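PDB 2WAN: pullulanase from Bacillus acidopullulyticus, which hydrolyses the alpha-1,6-glucosidic linkages of pullulan and probably also the branch points of starch-derived dextrins. Local coordinates for residues 400-405 and 496-501; 488-493 and 507-512; 492-497 and 516-521; 602-607 and 632-637. All blocks are in the same frame, centred on the assembly; numbering follows the deposited sequence. Where two conformers were deposited one is given.

Contact 1 (400-405 and 496-501); sequences SVNATR and SIDETQ. With ACT (acetate ion), chain P.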
loop_
_atom_site.group_PDB
_atom_site.type_symbol
_atom_site.label_atom_id
_atom_site.label_comp_id
_atom_site.label_asym_id
_atom_site.label_seq_id
_atom_site.Cartn_x
_atom_site.Cartn_y
_atom_site.Cartn_z
ATOM N N SER A 400 22.403 -7.604 15.754
ATOM C CA SER A 400 22.565 -7.752 17.187
ATOM C C SER A 400 21.187 -7.535 17.807
ATOM O O SER A 400 20.278 -7.026 17.125
ATOM C CB SER A 400 23.532 -6.693 17.711
ATOM O OG SER A 400 23.024 -5.400 17.440
ATOM N N VAL A 401 21.042 -7.894 19.084
ATOM C CA VAL A 401 19.799 -7.621 19.825
ATOM C C VAL A 401 19.484 -6.130 19.703
ATOM O O VAL A 401 20.378 -5.284 19.908
ATOM C CB VAL A 401 19.917 -8.042 21.313
ATOM C CG1 VAL A 401 18.620 -7.740 22.086
ATOM C CG2 VAL A 401 20.217 -9.530 21.409
ATOM N N ASN A 402 18.236 -5.809 19.339
ATOM C CA ASN A 402 17.787 -4.408 19.161
ATOM C C ASN A 402 18.447 -3.633 18.018
ATOM O O ASN A 402 18.336 -2.390 17.932
ATOM C CB ASN A 402 17.889 -3.609 20.470
ATOM C CG ASN A 402 16.811 -3.986 21.480
ATOM O OD1 ASN A 402 17.049 -3.963 22.702
ATOM N ND2 ASN A 402 15.622 -4.302 20.987
ATOM N N ALA A 403 19.136 -4.352 17.129
ATOM C CA ALA A 403 19.712 -3.763 15.917
ATOM C C ALA A 403 20.672 -2.605 16.183
ATOM O O ALA A 403 20.631 -1.571 15.488
ATOM C CB ALA A 403 18.601 -3.362 14.908
ATOM N N THR A 404 21.530 -2.773 17.194
ATOM C CA THR A 404 22.614 -1.824 17.407
ATOM C C THR A 404 23.631 -1.965 16.255
ATOM O O THR A 404 24.343 -1.005 15.912
ATOM C CB THR A 404 23.317 -2.046 18.750
ATOM O OG1 THR A 404 23.856 -3.375 18.801
ATOM C CG2 THR A 404 22.331 -1.856 19.922
ATOM N N ARG A 405 23.672 -3.164 15.666
ATOM C CA ARG A 405 24.634 -3.530 14.630
ATOM C C ARG A 405 24.011 -4.549 13.699
ATOM O O ARG A 405 23.124 -5.294 14.109
ATOM C CB ARG A 405 25.881 -4.189 15.252
ATOM C CG ARG A 405 26.504 -3.374 16.362
ATOM C CD ARG A 405 27.579 -4.131 17.174
ATOM N NE ARG A 405 28.090 -3.170 18.164
ATOM C CZ ARG A 405 29.091 -3.390 19.009
ATOM N NH1 ARG A 405 29.716 -4.557 19.023
ATOM N NH2 ARG A 405 29.465 -2.425 19.845
ATOM N N SER A 496 9.128 -1.007 17.937
ATOM C CA SER A 496 8.311 -0.745 19.134
ATOM C C SER A 496 8.498 -1.745 20.276
ATOM O O SER A 496 8.130 -1.473 21.429
ATOM C CB SER A 496 6.830 -0.623 18.754
ATOM O OG SER A 496 6.437 -1.673 17.875
ATOM N N ILE A 497 9.095 -2.893 19.972
ATOM C CA ILE A 497 9.371 -3.887 20.998
ATOM C C ILE A 497 10.876 -3.943 21.256
ATOM O O ILE A 497 11.674 -4.139 20.335
ATOM C CB ILE A 497 8.830 -5.304 20.612
ATOM C CG1 ILE A 497 7.293 -5.257 20.449
ATOM C CG2 ILE A 497 9.312 -6.383 21.647
ATOM C CD1 ILE A 497 6.653 -6.611 20.075
ATOM N N ASP A 498 11.249 -3.719 22.510
ATOM C CA ASP A 498 12.616 -3.915 22.974
ATOM C C ASP A 498 12.820 -5.421 23.068
ATOM O O ASP A 498 12.120 -6.088 23.807
ATOM C CB ASP A 498 12.776 -3.230 24.347
ATOM C CG ASP A 498 14.135 -3.478 25.015
ATOM O OD1 ASP A 498 14.945 -4.343 24.605
ATOM O OD2 ASP A 498 14.384 -2.777 26.013
ATOM N N GLU A 499 13.774 -5.953 22.299
ATOM C CA GLU A 499 14.015 -7.403 22.266
ATOM C C GLU A 499 14.498 -8.011 23.572
ATOM O O GLU A 499 14.510 -9.240 23.712
ATOM C CB GLU A 499 14.961 -7.772 21.123
ATOM C CG GLU A 499 14.295 -7.617 19.743
ATOM C CD GLU A 499 15.220 -7.970 18.577
ATOM O OE1 GLU A 499 16.462 -8.060 18.769
ATOM O OE2 GLU A 499 14.702 -8.147 17.445
ATOM N N THR A 500 14.921 -7.169 24.524
ATOM C CA THR A 500 15.252 -7.676 25.860
ATOM C C THR A 500 13.995 -7.804 26.718
ATOM O O THR A 500 14.048 -8.387 27.808
ATOM C CB THR A 500 16.306 -6.795 26.621
ATOM O OG1 THR A 500 15.737 -5.522 26.939
ATOM C CG2 THR A 500 17.564 -6.606 25.795
ATOM N N GLN A 501 12.887 -7.242 26.222
ATOM C CA GLN A 501 11.582 -7.344 26.881
ATOM C C GLN A 501 10.562 -7.813 25.846
ATOM O O GLN A 501 9.649 -7.063 25.460
ATOM C CB GLN A 501 11.187 -5.997 27.490
ATOM C CG GLN A 501 12.083 -5.563 28.637
ATOM C CD GLN A 501 11.846 -4.129 29.053
ATOM O OE1 GLN A 501 11.081 -3.405 28.415
ATOM N NE2 GLN A 501 12.500 -3.709 30.129
HETATM C C ACT P . 27.735 0.645 18.768
HETATM O O ACT P . 26.970 -0.353 18.880
HETATM O OXT ACT P . 27.500 1.433 17.825
HETATM C CH3 ACT P . 28.877 0.905 19.706
#
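Asn402 and Glu499 are the nearest residues of the two loops, and a straight bond ties the backbone of one to a side chain of the other: Asn402 N donates to Glu499 OE1 over 2.9 Å with an N-H...O angle of 174°. The amide hydrogen reaches that oxygen from above the carboxylate plane, 51° out of it. Glutamate suits the place because its chain runs extended beyond CG (chi2 180°), long enough to cross from one loop to the other, while OE2, the second oxygen, makes a salt bridge with Arg530. Beside this bond lies the closer-packed part. The side chain of Asn402 lies against Asp498 and Glu499, and Val401 CG1 rests 3.8 Å from Glu499 CB and 4.0 Å from Thr500 CG2, a small apolar patch beside the glutamate stem.

Toward solvent the contact is looser. Thr500 is exposed and offers only its methyl group, since its hydroxyl turns back to Asp498. There OD1 is gripped twice from the same face, by Thr500 OG1 at 2.7 Å and by Thr500 N at 2.8 Å, which fixes the carboxylate and stiffens the turn. At the far end Arg405 NE donates to an acetate O at 3.1 Å, an anion probably left from crystallisation.

The result joins the loop between strands 388-391 and 406-407, both of the antiparallel sheet of the carbohydrate-binding module 48 region, to a long loop of the catalytic barrel, where an Asx turn at Asp498 is built into the type I beta turn from Asp498 to Gln501.

Contact 2 (488-493 and 507-512); sequences LQPVEE and WGYDPR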
loop_
_atom_site.group_PDB
_atom_site.type_symbol
_atom_site.label_atom_id
_atom_site.label_comp_id
_atom_site.label_asym_id
_atom_site.label_seq_id
_atom_site.Cartn_x
_atom_site.Cartn_y
_atom_site.Cartn_z
ATOM N N LEU A 488 0.205 -13.155 7.725
ATOM C CA LEU A 488 0.812 -12.800 9.016
ATOM C C LEU A 488 0.911 -11.294 9.186
ATOM O O LEU A 488 1.398 -10.611 8.280
ATOM C CB LEU A 488 2.231 -13.387 9.116
ATOM C CG LEU A 488 2.387 -14.906 9.119
ATOM C CD1 LEU A 488 3.880 -15.232 9.068
ATOM C CD2 LEU A 488 1.732 -15.510 10.347
ATOM N N GLN A 489 0.479 -10.776 10.342
ATOM C CA GLN A 489 0.742 -9.364 10.682
ATOM C C GLN A 489 2.270 -9.183 10.725
ATOM O O GLN A 489 3.007 -10.173 10.764
ATOM C CB GLN A 489 0.045 -8.953 11.979
ATOM C CG GLN A 489 -1.463 -8.794 11.796
ATOM C CD GLN A 489 -2.092 -7.983 12.920
ATOM O OE1 GLN A 489 -2.717 -8.543 13.806
ATOM N NE2 GLN A 489 -1.900 -6.662 12.894
ATOM N N PRO A 490 2.763 -7.940 10.646
ATOM C CA PRO A 490 4.194 -7.730 10.326
ATOM C C PRO A 490 5.229 -8.563 11.093
ATOM O O PRO A 490 5.309 -8.517 12.335
ATOM C CB PRO A 490 4.374 -6.243 10.585
ATOM C CG PRO A 490 3.049 -5.688 10.074
ATOM C CD PRO A 490 2.014 -6.664 10.638
ATOM N N VAL A 491 6.004 -9.323 10.330
ATOM C CA VAL A 491 7.164 -10.054 10.880
ATOM C C VAL A 491 8.522 -9.488 10.407
ATOM O O VAL A 491 9.568 -10.043 10.733
ATOM C CB VAL A 491 7.070 -11.580 10.639
ATOM C CG1 VAL A 491 5.783 -12.159 11.282
ATOM C CG2 VAL A 491 7.179 -11.929 9.129
ATOM N N GLU A 492 8.518 -8.412 9.621
ATOM C CA GLU A 492 9.779 -7.682 9.371
ATOM C C GLU A 492 10.071 -6.822 10.596
ATOM O O GLU A 492 9.193 -6.088 11.075
ATOM C CB GLU A 492 9.703 -6.814 8.121
ATOM C CG GLU A 492 9.503 -7.635 6.852
ATOM C CD GLU A 492 9.326 -6.807 5.597
ATOM O OE1 GLU A 492 9.059 -5.582 5.688
ATOM O OE2 GLU A 492 9.437 -7.414 4.501
ATOM N N GLU A 493 11.307 -6.931 11.096
ATOM C CA GLU A 493 11.772 -6.250 12.309
ATOM C C GLU A 493 11.271 -4.813 12.468
ATOM O O GLU A 493 11.504 -3.951 11.609
ATOM C CB GLU A 493 13.310 -6.232 12.342
ATOM C CG GLU A 493 13.893 -5.623 13.622
ATOM C CD GLU A 493 13.892 -6.559 14.814
ATOM O OE1 GLU A 493 13.494 -7.732 14.681
ATOM O OE2 GLU A 493 14.266 -6.102 15.920
ATOM N N TRP A 507 1.389 -4.502 17.198
ATOM C CA TRP A 507 1.092 -5.017 15.851
ATOM C C TRP A 507 2.307 -5.044 14.922
ATOM O O TRP A 507 2.399 -5.927 14.070
ATOM C CB TRP A 507 0.008 -4.210 15.139
ATOM C CG TRP A 507 -1.392 -4.460 15.598
ATOM C CD1 TRP A 507 -1.848 -5.513 16.350
ATOM C CD2 TRP A 507 -2.531 -3.655 15.294
ATOM N NE1 TRP A 507 -3.197 -5.391 16.556
ATOM C CE2 TRP A 507 -3.647 -4.268 15.907
ATOM C CE3 TRP A 507 -2.717 -2.462 14.573
ATOM C CZ2 TRP A 507 -4.937 -3.718 15.841
ATOM C CZ3 TRP A 507 -4.009 -1.918 14.497
ATOM C CH2 TRP A 507 -5.097 -2.548 15.131
ATOM N N GLY A 508 3.193 -4.054 15.051
ATOM C CA GLY A 508 4.410 -4.007 14.244
ATOM C C GLY A 508 4.409 -3.108 13.022
ATOM O O GLY A 508 5.181 -3.351 12.072
ATOM N N TYR A 509 3.570 -2.068 13.016
ATOM C CA TYR A 509 3.515 -1.168 11.842
ATOM C C TYR A 509 4.566 -0.050 11.887
ATOM O O TYR A 509 4.409 0.964 11.216
ATOM C CB TYR A 509 2.084 -0.625 11.575
ATOM C CG TYR A 509 1.173 -1.773 11.215
ATOM C CD1 TYR A 509 1.202 -2.316 9.926
ATOM C CD2 TYR A 509 0.331 -2.351 12.168
ATOM C CE1 TYR A 509 0.424 -3.406 9.590
ATOM C CE2 TYR A 509 -0.459 -3.427 11.847
ATOM C CZ TYR A 509 -0.409 -3.950 10.557
ATOM O OH TYR A 509 -1.171 -5.061 10.252
ATOM N N ASP A 510 5.632 -0.267 12.661
ATOM C CA ASP A 510 6.767 0.682 12.747
ATOM C C ASP A 510 8.100 0.014 12.322
ATOM O O ASP A 510 9.009 -0.179 13.145
ATOM C CB ASP A 510 6.841 1.326 14.143
ATOM C CG ASP A 510 7.068 0.323 15.262
ATOM O OD1 ASP A 510 6.489 -0.784 15.247
ATOM O OD2 ASP A 510 7.824 0.672 16.194
ATOM N N PRO A 511 8.220 -0.343 11.026
ATOM C CA PRO A 511 9.391 -1.124 10.595
ATOM C C PRO A 511 10.730 -0.394 10.757
ATOM O O PRO A 511 10.814 0.840 10.624
ATOM C CB PRO A 511 9.109 -1.391 9.116
ATOM C CG PRO A 511 8.201 -0.279 8.705
ATOM C CD PRO A 511 7.342 -0.002 9.887
ATOM N N ARG A 512 11.764 -1.170 11.042
ATOM C CA ARG A 512 13.118 -0.639 11.193
ATOM C C ARG A 512 14.123 -1.394 10.329
ATOM O O ARG A 512 14.971 -0.766 9.676
ATOM C CB ARG A 512 13.563 -0.708 12.660
ATOM C CG ARG A 512 14.967 -0.087 12.962
ATOM C CD ARG A 512 15.277 -0.201 14.462
ATOM N NE ARG A 512 15.461 -1.607 14.826
ATOM C CZ ARG A 512 15.163 -2.146 15.998
ATOM N NH1 ARG A 512 14.673 -1.408 16.988
ATOM N NH2 ARG A 512 15.370 -3.439 16.182
HETATM O O HOH W 1 3.420 -8.450 14.249
HETATM O O HOH W 2 7.416 -4.222 10.172
#
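Gln489 and Pro490 meet the two aromatic rings of 507-512 in different ways. Over one face of Trp507 lies Gln489 NE2, 3.5 Å above the indole plane and displaced toward the rim, with the amide and ring planes 58° apart. The same nitrogen comes to the edge of Tyr509 and donates to its OH over 3.2 Å, slightly tilted from the amide plane. A face of Tyr509 receives Pro490, whose CG stands 4.0 Å from the ring centroid in a CH-pi contact. The tyrosine hydroxyl is also bonded to Asp551, and His735 packs against both rings.

Gly508 has a positive phi (99°), a conformation glycine adopts easily, and Pro490 CB comes within 3.4 Å of Gly508 O. Two waters fill in where the backbones stand apart: one joins Pro490 O to Trp507 O, the other Glu492 O to Gly508 O. Farther along, Arg512 N donates to Glu493 O at 2.9 Å. The bend of Glu493 at chi2 (79°) and that of Arg512 at chi3 bring the two chains side by side, with Glu493 OE2 2.9 Å from Arg512 NH2 in a salt bridge.

Residues 507-511 belong to the YNWGYDP signature of type I pullulanases. Its chemistry here, an amide shared between two rings, a proline against one face of a phenol ring, water-bridged carbonyls and an ion pair with a buried glutamate, implies that the signature is held in a defined shape against the end of barrel strand 485-488.

Contact 3 (492-497 and 516-521); sequences EEFNSI and VPEGAY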
loop_
_atom_site.group_PDB
_atom_site.type_symbol
_atom_site.label_atom_id
_atom_site.label_comp_id
_atom_site.label_asym_id
_atom_site.label_seq_id
_atom_site.Cartn_x
_atom_site.Cartn_y
_atom_site.Cartn_z
ATOM N N GLU A 492 8.518 -8.412 9.621
ATOM C CA GLU A 492 9.779 -7.682 9.371
ATOM C C GLU A 492 10.071 -6.822 10.596
ATOM O O GLU A 492 9.193 -6.088 11.075
ATOM C CB GLU A 492 9.703 -6.814 8.121
ATOM C CG GLU A 492 9.503 -7.635 6.852
ATOM C CD GLU A 492 9.326 -6.807 5.597
ATOM O OE1 GLU A 492 9.059 -5.582 5.688
ATOM O OE2 GLU A 492 9.437 -7.414 4.501
ATOM N N GLU A 493 11.307 -6.931 11.096
ATOM C CA GLU A 493 11.772 -6.250 12.309
ATOM C C GLU A 493 11.271 -4.813 12.468
ATOM O O GLU A 493 11.504 -3.951 11.609
ATOM C CB GLU A 493 13.310 -6.232 12.342
ATOM C CG GLU A 493 13.893 -5.623 13.622
ATOM C CD GLU A 493 13.892 -6.559 14.814
ATOM O OE1 GLU A 493 13.494 -7.732 14.681
ATOM O OE2 GLU A 493 14.266 -6.102 15.920
ATOM N N PHE A 494 10.603 -4.581 13.588
ATOM C CA PHE A 494 10.060 -3.272 13.906
ATOM C C PHE A 494 10.622 -2.721 15.224
ATOM O O PHE A 494 11.215 -3.454 16.026
ATOM C CB PHE A 494 8.513 -3.281 13.870
ATOM C CG PHE A 494 7.866 -4.392 14.665
ATOM C CD1 PHE A 494 7.631 -4.237 16.030
ATOM C CD2 PHE A 494 7.457 -5.590 14.042
ATOM C CE1 PHE A 494 7.017 -5.248 16.777
ATOM C CE2 PHE A 494 6.835 -6.599 14.783
ATOM C CZ PHE A 494 6.615 -6.434 16.152
ATOM N N ASN A 495 10.425 -1.426 15.452
ATOM C CA ASN A 495 11.123 -0.727 16.533
ATOM C C ASN A 495 10.448 -0.773 17.911
ATOM O O ASN A 495 11.119 -0.610 18.943
ATOM C CB ASN A 495 11.363 0.732 16.101
ATOM C CG ASN A 495 12.272 1.484 17.058
ATOM O OD1 ASN A 495 13.479 1.200 17.151
ATOM N ND2 ASN A 495 11.690 2.426 17.805
ATOM N N SER A 496 9.128 -1.007 17.937
ATOM C CA SER A 496 8.311 -0.745 19.134
ATOM C C SER A 496 8.498 -1.745 20.276
ATOM O O SER A 496 8.130 -1.473 21.429
ATOM C CB SER A 496 6.830 -0.623 18.754
ATOM O OG SER A 496 6.437 -1.673 17.875
ATOM N N ILE A 497 9.095 -2.893 19.972
ATOM C CA ILE A 497 9.371 -3.887 20.998
ATOM C C ILE A 497 10.876 -3.943 21.256
ATOM O O ILE A 497 11.674 -4.139 20.335
ATOM C CB ILE A 497 8.830 -5.304 20.612
ATOM C CG1 ILE A 497 7.293 -5.257 20.449
ATOM C CG2 ILE A 497 9.312 -6.383 21.647
ATOM C CD1 ILE A 497 6.653 -6.611 20.075
ATOM N N VAL A 516 14.952 -8.491 8.012
ATOM C CA VAL A 516 15.237 -9.280 9.222
ATOM C C VAL A 516 13.901 -9.679 9.871
ATOM O O VAL A 516 13.018 -8.839 9.991
ATOM C CB VAL A 516 16.058 -8.454 10.266
ATOM C CG1 VAL A 516 16.317 -9.251 11.553
ATOM C CG2 VAL A 516 17.395 -7.922 9.649
ATOM N N PRO A 517 13.753 -10.959 10.295
ATOM C CA PRO A 517 12.557 -11.370 11.032
ATOM C C PRO A 517 12.487 -10.722 12.406
ATOM O O PRO A 517 13.518 -10.567 13.077
ATOM C CB PRO A 517 12.754 -12.887 11.202
ATOM C CG PRO A 517 13.678 -13.272 10.087
ATOM C CD PRO A 517 14.641 -12.115 10.041
ATOM N N GLU A 518 11.278 -10.348 12.822
ATOM C CA GLU A 518 11.079 -9.810 14.170
ATOM C C GLU A 518 11.610 -10.747 15.267
ATOM O O GLU A 518 11.227 -11.920 15.338
ATOM C CB GLU A 518 9.603 -9.486 14.406
ATOM C CG GLU A 518 9.312 -9.042 15.856
ATOM C CD GLU A 518 10.077 -7.796 16.276
ATOM O OE1 GLU A 518 10.335 -6.926 15.417
ATOM O OE2 GLU A 518 10.412 -7.655 17.500
ATOM N N GLY A 519 12.454 -10.203 16.146
ATOM C CA GLY A 519 13.100 -11.004 17.194
ATOM C C GLY A 519 12.176 -11.467 18.298
ATOM O O GLY A 519 12.352 -12.557 18.859
ATOM N N ALA A 520 11.178 -10.640 18.614
ATOM C CA ALA A 520 10.265 -10.920 19.739
ATOM C C ALA A 520 9.517 -12.248 19.549
ATOM O O ALA A 520 9.152 -12.892 20.525
ATOM C CB ALA A 520 9.257 -9.757 19.943
ATOM N N TYR A 521 9.331 -12.667 18.295
ATOM C CA TYR A 521 8.611 -13.919 18.006
ATOM C C TYR A 521 9.530 -15.144 17.901
ATOM O O TYR A 521 9.046 -16.254 17.687
ATOM C CB TYR A 521 7.762 -13.761 16.717
ATOM C CG TYR A 521 6.872 -12.534 16.697
ATOM C CD1 TYR A 521 6.198 -12.120 17.854
ATOM C CD2 TYR A 521 6.688 -11.792 15.521
ATOM C CE1 TYR A 521 5.377 -10.971 17.855
ATOM C CE2 TYR A 521 5.862 -10.630 15.508
ATOM C CZ TYR A 521 5.211 -10.248 16.692
ATOM O OH TYR A 521 4.406 -9.135 16.704
HETATM O O HOH W 3 11.573 -5.401 17.951
#
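Glu493 OE1 is gripped by two donors: Gly519 N, at 3.1 Å, meets its syn lone pair, and Arg530 adds a salt bridge. Close beside it, 3.3 Å away, stands Glu518 OE1, an acceptor like itself; the two carboxylate planes are nearly parallel, 11° apart. Closer still, Glu493 OE2 and Glu499 OE2 are 2.6 Å apart, which may raise the pKa of one of these acids, although Arg530 and Arg512 would offset much of the charge.

Glu518 bends at chi2 (60°), which folds its carboxylate back over Phe494. OE1 takes the hydrogen of Phe494 N at 3.0 Å, met nearly along the C-O bond (N-H...O 174°), and sits 3.4 Å above the centre of the Phe494 ring. OE2 accepts from Ala520 N; a water lies between it and Ile497 O, its protons too few for all its neighbours.

These pairings follow an antiparallel bridge, Glu492 with Pro517, in the excursion between barrel strand 485-488 and helix 529-543 of this alpha-amylase-type TIM barrel. Proline fits there because the pair is non-hydrogen-bonded and needs no N-H; the neighbouring Glu493 N instead donates to Val516 O, 2.8 Å away. Beside the acids, Tyr521 OH lies at the edge of the Phe494 ring, next to CZ, and Ile497 CG2 makes an apolar contact with Ala520 CB at 3.8 Å.

Contact 4 (602-607 and 632-637); sequences FVLDSV and MAKISN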
loop_
_atom_site.group_PDB
_atom_site.type_symbol
_atom_site.label_atom_id
_atom_site.label_comp_id
_atom_site.label_asym_id
_atom_site.label_seq_id
_atom_site.Cartn_x
_atom_site.Cartn_y
_atom_site.Cartn_z
ATOM N N PHE A 602 15.181 -0.554 -3.442
ATOM C CA PHE A 602 15.251 -1.135 -2.111
ATOM C C PHE A 602 14.033 -2.031 -1.842
ATOM O O PHE A 602 14.156 -3.131 -1.292
ATOM C CB PHE A 602 15.346 -0.057 -1.009
ATOM C CG PHE A 602 15.267 -0.639 0.378
ATOM C CD1 PHE A 602 16.414 -1.143 0.983
ATOM C CD2 PHE A 602 14.034 -0.770 1.052
ATOM C CE1 PHE A 602 16.362 -1.733 2.250
ATOM C CE2 PHE A 602 13.984 -1.361 2.314
ATOM C CZ PHE A 602 15.151 -1.841 2.905
ATOM N N VAL A 603 12.855 -1.537 -2.206
ATOM C CA VAL A 603 11.627 -2.306 -2.006
ATOM C C VAL A 603 11.619 -3.543 -2.903
ATOM O O VAL A 603 11.310 -4.652 -2.440
ATOM C CB VAL A 603 10.365 -1.427 -2.239
ATOM C CG1 VAL A 603 9.072 -2.275 -2.133
ATOM C CG2 VAL A 603 10.338 -0.298 -1.220
ATOM N N LEU A 604 11.937 -3.366 -4.182
ATOM C CA LEU A 604 11.969 -4.507 -5.088
ATOM C C LEU A 604 12.955 -5.578 -4.625
ATOM O O LEU A 604 12.636 -6.770 -4.645
ATOM C CB LEU A 604 12.319 -4.058 -6.515
ATOM C CG LEU A 604 11.245 -3.208 -7.205
ATOM C CD1 LEU A 604 11.857 -2.417 -8.384
ATOM C CD2 LEU A 604 10.103 -4.092 -7.678
ATOM N N ASP A 605 14.159 -5.159 -4.235
ATOM C CA ASP A 605 15.153 -6.120 -3.742
ATOM C C ASP A 605 14.617 -6.851 -2.500
ATOM O O ASP A 605 14.794 -8.065 -2.361
ATOM C CB ASP A 605 16.467 -5.438 -3.379
ATOM C CG ASP A 605 17.255 -4.972 -4.596
ATOM O OD1 ASP A 605 16.966 -5.394 -5.722
ATOM O OD2 ASP A 605 18.178 -4.172 -4.403
ATOM N N SER A 606 13.945 -6.105 -1.621
ATOM C CA SER A 606 13.424 -6.698 -0.377
ATOM C C SER A 606 12.366 -7.780 -0.638
ATOM O O SER A 606 12.457 -8.877 -0.094
ATOM C CB SER A 606 12.856 -5.627 0.551
ATOM O OG SER A 606 12.526 -6.209 1.806
ATOM N N VAL A 607 11.364 -7.483 -1.463
ATOM C CA VAL A 607 10.298 -8.478 -1.687
ATOM C C VAL A 607 10.876 -9.700 -2.427
ATOM O O VAL A 607 10.487 -10.829 -2.156
ATOM C CB VAL A 607 9.024 -7.911 -2.384
ATOM C CG1 VAL A 607 8.288 -6.939 -1.456
ATOM C CG2 VAL A 607 9.351 -7.253 -3.729
ATOM N N MET A 632 4.017 -0.623 -7.997
ATOM C CA MET A 632 3.260 -1.874 -7.845
ATOM C C MET A 632 3.283 -2.733 -9.113
ATOM O O MET A 632 3.307 -3.955 -9.051
ATOM C CB MET A 632 1.812 -1.604 -7.425
ATOM C CG MET A 632 1.629 -1.024 -6.017
ATOM S SD MET A 632 2.607 -1.847 -4.734
ATOM C CE MET A 632 2.221 -3.562 -4.976
ATOM N N ALA A 633 3.249 -2.074 -10.270
ATOM C CA ALA A 633 3.379 -2.783 -11.529
ATOM C C ALA A 633 4.724 -3.509 -11.578
ATOM O O ALA A 633 4.799 -4.653 -12.017
ATOM C CB ALA A 633 3.228 -1.800 -12.707
ATOM N N LYS A 634 5.788 -2.844 -11.122
ATOM C CA LYS A 634 7.121 -3.468 -11.152
ATOM C C LYS A 634 7.248 -4.613 -10.154
ATOM O O LYS A 634 7.852 -5.648 -10.464
ATOM C CB LYS A 634 8.230 -2.452 -10.920
ATOM C CG LYS A 634 8.473 -1.514 -12.082
ATOM C CD LYS A 634 9.629 -0.580 -11.754
ATOM C CE LYS A 634 10.055 0.224 -12.966
ATOM N NZ LYS A 634 11.163 1.136 -12.570
ATOM N N ILE A 635 6.705 -4.417 -8.950
ATOM C CA ILE A 635 6.666 -5.487 -7.958
ATOM C C ILE A 635 5.949 -6.704 -8.539
ATOM O O ILE A 635 6.473 -7.831 -8.500
ATOM C CB ILE A 635 5.991 -5.025 -6.643
ATOM C CG1 ILE A 635 6.912 -4.047 -5.898
ATOM C CG2 ILE A 635 5.594 -6.250 -5.751
ATOM C CD1 ILE A 635 6.253 -3.341 -4.714
ATOM N N SER A 636 4.752 -6.485 -9.078
ATOM C CA SER A 636 3.961 -7.571 -9.663
ATOM C C SER A 636 4.725 -8.270 -10.794
ATOM O O SER A 636 4.844 -9.498 -10.813
ATOM C CB SER A 636 2.607 -7.029 -10.159
ATOM O OG SER A 636 1.860 -8.062 -10.778
ATOM N N ASN A 637 5.272 -7.490 -11.725
ATOM C CA ASN A 637 6.008 -8.071 -12.851
ATOM C C ASN A 637 7.233 -8.890 -12.424
ATOM O O ASN A 637 7.459 -9.982 -12.944
ATOM C CB ASN A 637 6.378 -6.985 -13.870
ATOM C CG ASN A 637 5.159 -6.429 -14.606
ATOM O OD1 ASN A 637 4.064 -6.981 -14.529
ATOM N ND2 ASN A 637 5.348 -5.323 -15.312
#
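Leu604 and Ile635 face each other because both place CG or CG1 opposite the carbonyl carbon, with chi1 of -68° and -71°, the usual choice on a helix. In Leu604 this torsion directs CG, and chi2 then turns CD2 across to the neighbouring helix, where it lies 3.6 Å from Ile635 N and 3.7 Å from Ile635 CG1. The methyl thus presses on the backbone as well as on the side chain, and it also brushes Lys634 CB at 4.1 Å.

Ile635 uses both branches. The long one, extended, carries CD1 to 4.0 Å from Val603 CG1, while the short one sends CG2 toward Val607 CG2, more loosely at 4.4 Å. Val603 and Val607 are one helical turn apart, and the forked isoleucine therefore touches successive turns with different ends. Branched aliphatic residues suit the place: they are buried and free of polar groups, the valines and isoleucine are also stiff, and no hydrogen bond joins the two segments. On the solvent side, Lys634 lends its stem to Leu604 but runs on, extended, until NZ bonds Gln600 on the opposing helix.

The helix segments run in the same sense, 27° apart, with axes 10.2 Å from each other. On the inner side Phe619 and Phe621 of strand 618-621 touch Val607 and Ile635. Helix, strand and helix follow in that order along the chain: 597-614, 618-621, 629-642. Neighbouring helices packed in this way outside the strand that links them are typical of the TIM barrel, here of alpha-amylase type.

From the N terminus, contact 1 opens first at 400-405 and closes at 496-501, spanning a stretch that includes the first two barrel strands, 435-438 and 485-488. Before it closes, 488-493 has opened contact 2, so the two cross. Contact 3 starts from the same piece of chain as contact 2, sharing Glu492 and Glu493, and ends later at 516-521; it also shares Ser496 and Ile497 with contact 1. Contacts 2 and 3 close the excursion after strand 485-488 on itself, and contact 1 ties it to a loop of the antiparallel sheet beside the barrel. Contact 4 follows in series, its centre about 18 Å from that of contact 2, and joins two barrel helices.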